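Local structure of ornithine carbamoyltransferase, mitochondrial (3SDS) at residues Ala159-Leu164 with Leu335-Ser340; His228-Ile233 with Leu246-Val251; His306-His311 with Pro329-Arg334. The protein catalyses the transfer of the carbamoyl group from carbamoyl phosphate to L-ornithine, giving L-citrulline and phosphate in arginine biosynthesis. All coordinates share one frame; numbering follows the deposited sequence.

Interaction 1: Ala159-Leu164 with Leu335-Ser340; sequences AIADFL and LWAAIS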
loop_
_atom_site.group_PDB
_atom_site.type_symbol
_atom_site.label_atom_id
_atom_site.label_comp_id
_atom_site.label_asym_id
_atom_site.label_seq_id
_atom_site.Cartn_x
_atom_site.Cartn_y
_atom_site.Cartn_z
ATOM N N ALA A 159 3.519 13.066 -22.352
ATOM C CA ALA A 159 3.079 13.700 -23.598
ATOM C C ALA A 159 1.552 13.972 -23.595
ATOM O O ALA A 159 1.101 15.077 -23.956
ATOM C CB ALA A 159 3.481 12.841 -24.796
ATOM N N ILE A 160 0.775 12.973 -23.170
ATOM C CA ILE A 160 -0.675 13.106 -23.122
ATOM C C ILE A 160 -1.059 14.258 -22.174
ATOM O O ILE A 160 -1.882 15.118 -22.528
ATOM C CB ILE A 160 -1.362 11.776 -22.717
ATOM C CG1 ILE A 160 -1.026 10.668 -23.727
ATOM C CG2 ILE A 160 -2.852 11.960 -22.631
ATOM C CD1 ILE A 160 -1.307 9.231 -23.253
ATOM N N ALA A 161 -0.444 14.295 -20.994
ATOM C CA ALA A 161 -0.654 15.395 -20.059
ATOM C C ALA A 161 -0.283 16.745 -20.665
ATOM O O ALA A 161 -1.052 17.715 -20.567
ATOM C CB ALA A 161 0.127 15.165 -18.783
ATOM N N ASP A 162 0.890 16.803 -21.297
ATOM C CA ASP A 162 1.384 18.064 -21.835
ATOM C C ASP A 162 0.471 18.611 -22.924
ATOM O O ASP A 162 0.148 19.809 -22.923
ATOM C CB ASP A 162 2.831 17.938 -22.294
ATOM C CG ASP A 162 3.786 17.802 -21.128
ATOM O OD1 ASP A 162 3.310 17.882 -19.970
ATOM O OD2 ASP A 162 5.007 17.611 -21.352
ATOM N N PHE A 163 0.011 17.737 -23.821
ATOM C CA PHE A 163 -0.927 18.184 -24.858
ATOM C C PHE A 163 -2.326 18.537 -24.326
ATOM O O PHE A 163 -2.949 19.461 -24.845
ATOM C CB PHE A 163 -0.932 17.268 -26.097
ATOM C CG PHE A 163 0.079 17.679 -27.121
ATOM C CD1 PHE A 163 1.427 17.373 -26.952
ATOM C CD2 PHE A 163 -0.298 18.443 -28.227
ATOM C CE1 PHE A 163 2.376 17.795 -27.899
ATOM C CE2 PHE A 163 0.657 18.884 -29.172
ATOM C CZ PHE A 163 1.987 18.553 -29.006
ATOM N N LEU A 164 -2.789 17.858 -23.269
ATOM C CA LEU A 164 -4.009 18.277 -22.575
ATOM C C LEU A 164 -3.873 19.716 -22.118
ATOM O O LEU A 164 -4.815 20.505 -22.250
ATOM C CB LEU A 164 -4.291 17.406 -21.344
ATOM C CG LEU A 164 -5.514 17.777 -20.467
ATOM C CD1 LEU A 164 -6.804 17.987 -21.294
ATOM C CD2 LEU A 164 -5.772 16.747 -19.393
ATOM N N LEU A 335 -3.202 13.077 -13.629
ATOM C CA LEU A 335 -4.315 12.311 -13.104
ATOM C C LEU A 335 -5.296 12.019 -14.228
ATOM O O LEU A 335 -5.687 10.859 -14.425
ATOM C CB LEU A 335 -4.991 13.033 -11.937
ATOM C CG LEU A 335 -6.304 12.446 -11.365
ATOM C CD1 LEU A 335 -6.200 10.970 -10.958
ATOM C CD2 LEU A 335 -6.857 13.268 -10.209
ATOM N N TRP A 336 -5.665 13.067 -14.968
ATOM C CA TRP A 336 -6.663 12.970 -16.044
ATOM C C TRP A 336 -6.144 12.122 -17.224
ATOM O O TRP A 336 -6.913 11.331 -17.809
ATOM C CB TRP A 336 -7.205 14.362 -16.452
ATOM C CG TRP A 336 -7.467 15.230 -15.210
ATOM C CD1 TRP A 336 -6.798 16.381 -14.848
ATOM C CD2 TRP A 336 -8.402 14.969 -14.144
ATOM N NE1 TRP A 336 -7.275 16.847 -13.648
ATOM C CE2 TRP A 336 -8.245 15.997 -13.188
ATOM C CE3 TRP A 336 -9.363 13.964 -13.911
ATOM C CZ2 TRP A 336 -9.017 16.056 -12.011
ATOM C CZ3 TRP A 336 -10.137 14.018 -12.731
ATOM C CH2 TRP A 336 -9.956 15.062 -11.800
ATOM N N ALA A 337 -4.846 12.221 -17.520
ATOM C CA ALA A 337 -4.236 11.410 -18.566
ATOM C C ALA A 337 -4.170 9.903 -18.225
ATOM O O ALA A 337 -4.395 9.057 -19.094
ATOM C CB ALA A 337 -2.871 11.946 -18.898
ATOM N N ALA A 338 -3.894 9.563 -16.966
ATOM C CA ALA A 338 -3.935 8.157 -16.537
ATOM C C ALA A 338 -5.323 7.519 -16.646
ATOM O O ALA A 338 -5.430 6.339 -17.039
ATOM C CB ALA A 338 -3.397 7.996 -15.135
ATOM N N ILE A 339 -6.376 8.276 -16.310
ATOM C CA ILE A 339 -7.744 7.745 -16.387
ATOM C C ILE A 339 -8.041 7.377 -17.840
ATOM O O ILE A 339 -8.549 6.278 -18.141
ATOM C CB ILE A 339 -8.831 8.740 -15.840
ATOM C CG1 ILE A 339 -8.757 8.886 -14.299
ATOM C CG2 ILE A 339 -10.267 8.314 -16.305
ATOM C CD1 ILE A 339 -9.639 10.017 -13.703
ATOM N N SER A 340 -7.700 8.300 -18.733
ATOM C CA SER A 340 -7.948 8.130 -20.166
ATOM C C SER A 340 -7.203 6.899 -20.699
ATOM O O SER A 340 -7.797 6.054 -21.394
ATOM C CB SER A 340 -7.495 9.389 -20.905
ATOM O OG SER A 340 -7.791 9.341 -22.278
#
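With chi1 at -60°, Ile160 sets its CG2 methyl opposite the backbone N and turns it onto Ala337, while Leu164, whose CG likewise lies trans to N (chi1 177°), sends its branched end out toward Trp336. These two residues, one helical turn apart, straddle the place where helix 156-169 meets helix 327-347. Between them the helices come together over alanines: the CA atoms of Ala161 and Ala337 are 5.6 Å apart, and the local axes pass within 8.7 Å at an angle of 120°.

Ala337 is the residue most covered by the partner helix. Its CB sits 3.7 Å from Ile160 CG2 and 4.0 Å from Ala161 N, so the methyl is pressed against both a side chain and the backbone. The two alanine methyls are farther apart, Ala161 CB being 4.4 Å from Ala337 CB. At the other end Leu164 CD2 touches the CB of Trp336, at 4.0 Å, rather than the indole. The ring itself leads away from helix 156-169, takes Leu335 CD2 over one face near its rim, and is anchored through NE1 by a hydrogen bond to Glu332.

No hydrogen bond crosses between the segments; the side chains that meet are apolar and buried. Helix 34-51 adds to the join, with Phe37 against Ile160 and Ser45 against Leu164. Helix 156-169 belongs to the carbamoyl phosphate-binding half of the chain, and helix 327-347 runs back from the ornithine-binding half. Such a pair of crossing helices linking the two domains is characteristic of the aspartate/ornithine carbamoyltransferase fold.

Interaction 2: His228-Ile233 with Leu246-Val251; sequences HIVELI and LTQTTV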
loop_
_atom_site.group_PDB
_atom_site.type_symbol
_atom_site.label_atom_id
_atom_site.label_comp_id
_atom_site.label_asym_id
_atom_site.label_seq_id
_atom_site.Cartn_x
_atom_site.Cartn_y
_atom_site.Cartn_z
ATOM N N HIS A 228 18.401 7.364 -33.627
ATOM C CA HIS A 228 17.260 6.460 -33.603
ATOM C C HIS A 228 15.953 7.230 -33.314
ATOM O O HIS A 228 14.897 6.887 -33.851
ATOM C CB HIS A 228 17.444 5.307 -32.605
ATOM C CG HIS A 228 16.236 4.422 -32.496
ATOM N ND1 HIS A 228 15.810 3.608 -33.530
ATOM C CD2 HIS A 228 15.334 4.259 -31.498
ATOM C CE1 HIS A 228 14.707 2.977 -33.169
ATOM N NE2 HIS A 228 14.398 3.352 -31.940
ATOM N N ILE A 229 16.022 8.266 -32.478
ATOM C CA ILE A 229 14.830 9.058 -32.165
ATOM C C ILE A 229 14.423 9.912 -33.362
ATOM O O ILE A 229 13.246 9.949 -33.729
ATOM C CB ILE A 229 14.992 9.929 -30.872
ATOM C CG1 ILE A 229 15.420 9.069 -29.673
ATOM C CG2 ILE A 229 13.700 10.693 -30.543
ATOM C CD1 ILE A 229 14.482 7.878 -29.361
ATOM N N VAL A 230 15.399 10.570 -33.983
ATOM C CA VAL A 230 15.146 11.344 -35.199
ATOM C C VAL A 230 14.459 10.483 -36.264
ATOM O O VAL A 230 13.600 10.968 -36.991
ATOM C CB VAL A 230 16.431 12.007 -35.759
ATOM C CG1 VAL A 230 16.129 12.795 -37.017
ATOM C CG2 VAL A 230 17.047 12.932 -34.729
ATOM N N GLU A 231 14.822 9.202 -36.320
ATOM C CA GLU A 231 14.196 8.233 -37.219
ATOM C C GLU A 231 12.703 7.969 -36.943
ATOM O O GLU A 231 11.923 7.799 -37.880
ATOM C CB GLU A 231 14.971 6.920 -37.182
ATOM C CG GLU A 231 14.665 6.012 -38.363
ATOM C CD GLU A 231 14.857 4.524 -38.069
ATOM O OE1 GLU A 231 14.644 4.082 -36.904
ATOM O OE2 GLU A 231 15.201 3.789 -39.031
ATOM N N LEU A 232 12.317 7.918 -35.667
ATOM C CA LEU A 232 10.915 7.721 -35.282
ATOM C C LEU A 232 10.067 8.978 -35.532
ATOM O O LEU A 232 8.876 8.882 -35.859
ATOM C CB LEU A 232 10.792 7.296 -33.818
ATOM C CG LEU A 232 11.274 5.903 -33.417
ATOM C CD1 LEU A 232 11.359 5.778 -31.922
ATOM C CD2 LEU A 232 10.374 4.814 -33.969
ATOM N N ILE A 233 10.680 10.152 -35.381
ATOM C CA ILE A 233 9.993 11.405 -35.650
ATOM C C ILE A 233 9.670 11.490 -37.132
ATOM O O ILE A 233 8.550 11.811 -37.531
ATOM C CB ILE A 233 10.842 12.604 -35.241
ATOM C CG1 ILE A 233 10.975 12.645 -33.717
ATOM C CG2 ILE A 233 10.211 13.902 -35.770
ATOM C CD1 ILE A 233 12.188 13.366 -33.207
ATOM N N LEU A 246 10.849 19.704 -37.503
ATOM C CA LEU A 246 11.942 19.665 -36.511
ATOM C C LEU A 246 13.157 20.562 -36.803
ATOM O O LEU A 246 13.705 20.561 -37.914
ATOM C CB LEU A 246 12.424 18.239 -36.286
ATOM C CG LEU A 246 13.381 18.072 -35.108
ATOM C CD1 LEU A 246 12.705 18.489 -33.797
ATOM C CD2 LEU A 246 13.896 16.649 -35.018
ATOM N N THR A 247 13.578 21.301 -35.776
ATOM C CA THR A 247 14.743 22.189 -35.845
ATOM C C THR A 247 15.745 21.854 -34.734
ATOM O O THR A 247 15.359 21.721 -33.562
ATOM C CB THR A 247 14.293 23.669 -35.793
ATOM O OG1 THR A 247 13.758 24.024 -37.071
ATOM C CG2 THR A 247 15.447 24.637 -35.443
ATOM N N GLN A 248 17.018 21.709 -35.117
ATOM C CA GLN A 248 18.105 21.356 -34.201
ATOM C C GLN A 248 19.168 22.459 -34.106
ATOM O O GLN A 248 19.751 22.850 -35.125
ATOM C CB GLN A 248 18.766 20.066 -34.662
ATOM C CG GLN A 248 17.837 18.878 -34.774
ATOM C CD GLN A 248 18.545 17.576 -34.445
ATOM O OE1 GLN A 248 18.888 17.317 -33.287
ATOM N NE2 GLN A 248 18.773 16.753 -35.455
ATOM N N THR A 249 19.443 22.949 -32.893
ATOM C CA THR A 249 20.410 24.060 -32.712
ATOM C C THR A 249 21.312 23.894 -31.477
ATOM O O THR A 249 21.009 23.108 -30.586
ATOM C CB THR A 249 19.687 25.469 -32.734
ATOM O OG1 THR A 249 20.615 26.530 -32.490
ATOM C CG2 THR A 249 18.596 25.537 -31.706
ATOM N N THR A 250 22.415 24.636 -31.443
ATOM C CA THR A 250 23.336 24.694 -30.298
ATOM C C THR A 250 23.166 26.013 -29.524
ATOM O O THR A 250 23.596 26.134 -28.371
ATOM C CB THR A 250 24.809 24.498 -30.786
ATOM O OG1 THR A 250 25.034 23.104 -31.011
ATOM C CG2 THR A 250 25.862 25.026 -29.777
ATOM N N VAL A 251 22.515 26.983 -30.167
ATOM C CA VAL A 251 22.286 28.311 -29.599
ATOM C C VAL A 251 20.840 28.469 -29.125
ATOM O O VAL A 251 19.916 28.309 -29.924
ATOM C CB VAL A 251 22.558 29.399 -30.642
ATOM C CG1 VAL A 251 22.660 30.756 -29.964
ATOM C CG2 VAL A 251 23.817 29.067 -31.463
#
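Ile233 and Leu246 make the tighter, apolar part of this contact: the CD1 methyl of Ile233 meets the CD2 methyl of Leu246 at 4.1 Å, the two side chains crossing at about a right angle. Leu246 reaches across because its CG lies trans to the backbone N (chi1 -170°). Ile233 is buried, its inner flank backed by Ala205 and Thr209 of helix 199-210, whereas Leu246 itself lies partly open to solvent.

One turn earlier on the helix the contact is looser and nearer to solvent. Val230 CG2, on a partly exposed residue, stands 4.3 Å from the amide NE2 of Gln248, a van der Waals touch with no polar bond in it. Gln248 is exposed, and Ile225, in the loop before the helix, packs on both residues. The backbones stay well apart, with the CA atoms of Ile233 and Leu246 8.5 Å from each other, so side chains alone bridge the gap.

The contact closes the second half of a beta-alpha-beta unit in the ornithine-binding domain: strand 214-218, helix 227-237, then strand 246-249. That last strand lies at the edge of the parallel sheet, hydrogen-bonded through Thr247 and Thr249 to strand 214-218 and its end, while helix 227-237 packs beside helix 199-210.

Interaction 3: His306-His311 with Pro329-Arg334; sequences HCLPRH and PEAENR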
loop_
_atom_site.group_PDB
_atom_site.type_symbol
_atom_site.label_atom_id
_atom_site.label_comp_id
_atom_site.label_asym_id
_atom_site.label_seq_id
_atom_site.Cartn_x
_atom_site.Cartn_y
_atom_site.Cartn_z
ATOM N N HIS A 306 7.418 22.716 -17.534
ATOM C CA HIS A 306 8.472 21.898 -16.919
ATOM C C HIS A 306 7.718 20.751 -16.218
ATOM O O HIS A 306 6.730 20.982 -15.536
ATOM C CB HIS A 306 9.223 22.767 -15.901
ATOM C CG HIS A 306 10.451 22.139 -15.298
ATOM N ND1 HIS A 306 10.508 20.825 -14.883
ATOM C CD2 HIS A 306 11.651 22.681 -14.973
ATOM C CE1 HIS A 306 11.701 20.573 -14.371
ATOM N NE2 HIS A 306 12.412 21.686 -14.407
ATOM N N CYS A 307 8.147 19.507 -16.385
ATOM C CA CYS A 307 7.352 18.392 -15.851
ATOM C C CYS A 307 7.593 17.999 -14.381
ATOM O O CYS A 307 7.006 17.024 -13.905
ATOM C CB CYS A 307 7.496 17.159 -16.737
ATOM S SG CYS A 307 9.130 16.442 -16.642
ATOM N N LEU A 308 8.450 18.731 -13.672
ATOM C CA LEU A 308 8.683 18.512 -12.223
ATOM C C LEU A 308 9.359 17.171 -11.871
ATOM O O LEU A 308 9.218 16.196 -12.615
ATOM C CB LEU A 308 7.386 18.669 -11.418
ATOM C CG LEU A 308 6.609 19.969 -11.591
ATOM C CD1 LEU A 308 5.498 20.001 -10.596
ATOM C CD2 LEU A 308 7.509 21.198 -11.438
ATOM N N PRO A 309 10.131 17.130 -10.760
ATOM C CA PRO A 309 10.468 18.253 -9.872
ATOM C C PRO A 309 11.403 19.224 -10.570
ATOM O O PRO A 309 12.114 18.838 -11.508
ATOM C CB PRO A 309 11.205 17.584 -8.719
ATOM C CG PRO A 309 11.879 16.404 -9.369
ATOM C CD PRO A 309 10.917 15.922 -10.433
ATOM N N ARG A 310 11.381 20.469 -10.103
ATOM C CA ARG A 310 12.195 21.542 -10.638
ATOM C C ARG A 310 13.365 21.811 -9.696
ATOM O O ARG A 310 13.171 21.850 -8.486
ATOM C CB ARG A 310 11.330 22.799 -10.784
ATOM C CG ARG A 310 12.071 24.075 -11.181
ATOM C CD ARG A 310 12.352 24.950 -9.978
ATOM N NE ARG A 310 12.882 26.250 -10.370
ATOM C CZ ARG A 310 12.928 27.320 -9.576
ATOM N NH1 ARG A 310 12.462 27.254 -8.338
ATOM N NH2 ARG A 310 13.438 28.466 -10.021
ATOM N N HIS A 311 14.566 21.982 -10.250
ATOM C CA HIS A 311 15.701 22.534 -9.497
ATOM C C HIS A 311 16.015 23.927 -10.035
ATOM O O HIS A 311 15.562 24.264 -11.137
ATOM C CB HIS A 311 16.917 21.610 -9.545
ATOM C CG HIS A 311 16.672 20.280 -8.906
ATOM N ND1 HIS A 311 16.505 19.123 -9.634
ATOM C CD2 HIS A 311 16.529 19.929 -7.605
ATOM C CE1 HIS A 311 16.285 18.113 -8.812
ATOM N NE2 HIS A 311 16.293 18.575 -7.575
ATOM N N PRO A 329 -1.063 23.241 -13.266
ATOM C CA PRO A 329 -2.062 22.528 -14.070
ATOM C C PRO A 329 -1.477 21.314 -14.816
ATOM O O PRO A 329 -2.121 20.261 -14.857
ATOM C CB PRO A 329 -2.546 23.606 -15.048
ATOM C CG PRO A 329 -2.412 24.879 -14.239
ATOM C CD PRO A 329 -1.121 24.699 -13.490
ATOM N N GLU A 330 -0.266 21.464 -15.367
ATOM C CA GLU A 330 0.434 20.393 -16.085
ATOM C C GLU A 330 0.678 19.174 -15.192
ATOM O O GLU A 330 0.558 18.030 -15.646
ATOM C CB GLU A 330 1.769 20.915 -16.608
ATOM C CG GLU A 330 2.530 19.929 -17.478
ATOM C CD GLU A 330 3.946 20.378 -17.825
ATOM O OE1 GLU A 330 4.367 21.482 -17.399
ATOM O OE2 GLU A 330 4.649 19.609 -18.531
ATOM N N ALA A 331 1.028 19.429 -13.926
ATOM C CA ALA A 331 1.236 18.367 -12.932
ATOM C C ALA A 331 -0.062 17.591 -12.632
ATOM O O ALA A 331 -0.061 16.363 -12.626
ATOM C CB ALA A 331 1.851 18.946 -11.656
ATOM N N GLU A 332 -1.155 18.322 -12.396
ATOM C CA GLU A 332 -2.492 17.748 -12.183
ATOM C C GLU A 332 -3.046 16.988 -13.400
ATOM O O GLU A 332 -3.777 15.988 -13.233
ATOM C CB GLU A 332 -3.495 18.832 -11.750
ATOM C CG GLU A 332 -4.954 18.345 -11.663
ATOM C CD GLU A 332 -5.990 19.444 -11.519
ATOM O OE1 GLU A 332 -5.658 20.570 -11.077
ATOM O OE2 GLU A 332 -7.161 19.171 -11.847
ATOM N N ASN A 333 -2.722 17.447 -14.610
ATOM C CA ASN A 333 -3.188 16.749 -15.809
ATOM C C ASN A 333 -2.648 15.307 -15.945
ATOM O O ASN A 333 -3.076 14.567 -16.840
ATOM C CB ASN A 333 -2.912 17.574 -17.071
ATOM C CG ASN A 333 -3.798 18.845 -17.175
ATOM O OD1 ASN A 333 -4.900 18.918 -16.611
ATOM N ND2 ASN A 333 -3.309 19.844 -17.913
ATOM N N ARG A 334 -1.719 14.903 -15.063
ATOM C CA ARG A 334 -1.266 13.518 -15.033
ATOM C C ARG A 334 -2.407 12.594 -14.588
ATOM O O ARG A 334 -2.575 11.471 -15.117
ATOM C CB ARG A 334 -0.041 13.344 -14.132
ATOM C CG ARG A 334 1.319 13.756 -14.766
ATOM C CD ARG A 334 1.677 12.932 -16.029
ATOM N NE ARG A 334 2.100 11.557 -15.735
ATOM C CZ ARG A 334 3.332 11.229 -15.322
ATOM N NH1 ARG A 334 4.254 12.176 -15.142
ATOM N NH2 ARG A 334 3.650 9.956 -15.065
#
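A buried, mixed polar and apolar contact joins the loop that leaves edge strand 303-306 to the first turns of helix 327-347, beside the probable active site. Its polar part is Glu330 meeting the backbone of His306. The glutamate chain is extended, with CG trans to the backbone N (chi1 -175°), and this carries the carboxylate across to the strand end. There OE1 accepts the His306 N-H on its syn lone pair, over 3.3 Å and with a bent N-H...O angle of 140°. The carbonyl O of His306 also lies 3.1 Å from Glu330 OE1, but both are acceptors and no bond joins them. The other oxygen, OE2, rests beside Cys307, 4.0 Å from its CA.

The apolar part is smaller: Leu308 CD1 packs on the CB of Ala331 at 3.9 Å. Val327 extends this patch, and Val117 of a neighbouring subunit also packs on Leu308.

Within the loop, His306 folds its ring back so that ND1 accepts the Leu308 N-H at 3.2 Å, nearly straight at 165° though the donor is tilted from the ring plane. Its NE2 is bonded to Glu314, so both ring nitrogens are engaged. A cis peptide precedes Pro309, and His-Cys-Leu-Pro is the signature sequence of ornithine carbamoyltransferases.

By similarity, Cys307 is the proton acceptor, and Cys307, Leu308 and Arg334 bind carbamoyl phosphate; Arg334 is hydrogen-bonded to Thr80, assigned to the same site. A carboxylate and a histidine are thus bonded to the N-H groups of His306 and Leu308, the residues before and after Cys307. The chemistry is consistent with a second-shell role, in which these bonds would set where that cysteine lies.

Interactions 1 and 3 lie on successive turns of helix 327-347, their centres about 12 Å apart, and they touch. Leu164 CD2 lies 3.6 Å from Asn333 OD1, and Ala161 CB packs 3.9 Å from Arg334 CD, so the interdomain crossing directly adjoins Arg334, a probable carbamoyl phosphate-binding residue. The carboxylates of Asp162 and Glu330 also come close, a like-charge approach whose length is doubtful at this resolution. Gln158, another residue assigned to that site by similarity, stands beside both contacts. Interaction 2 is remote, its centre about 24 Å from each of the others, and belongs to the outer edge of the ornithine-binding domain, away from the active site.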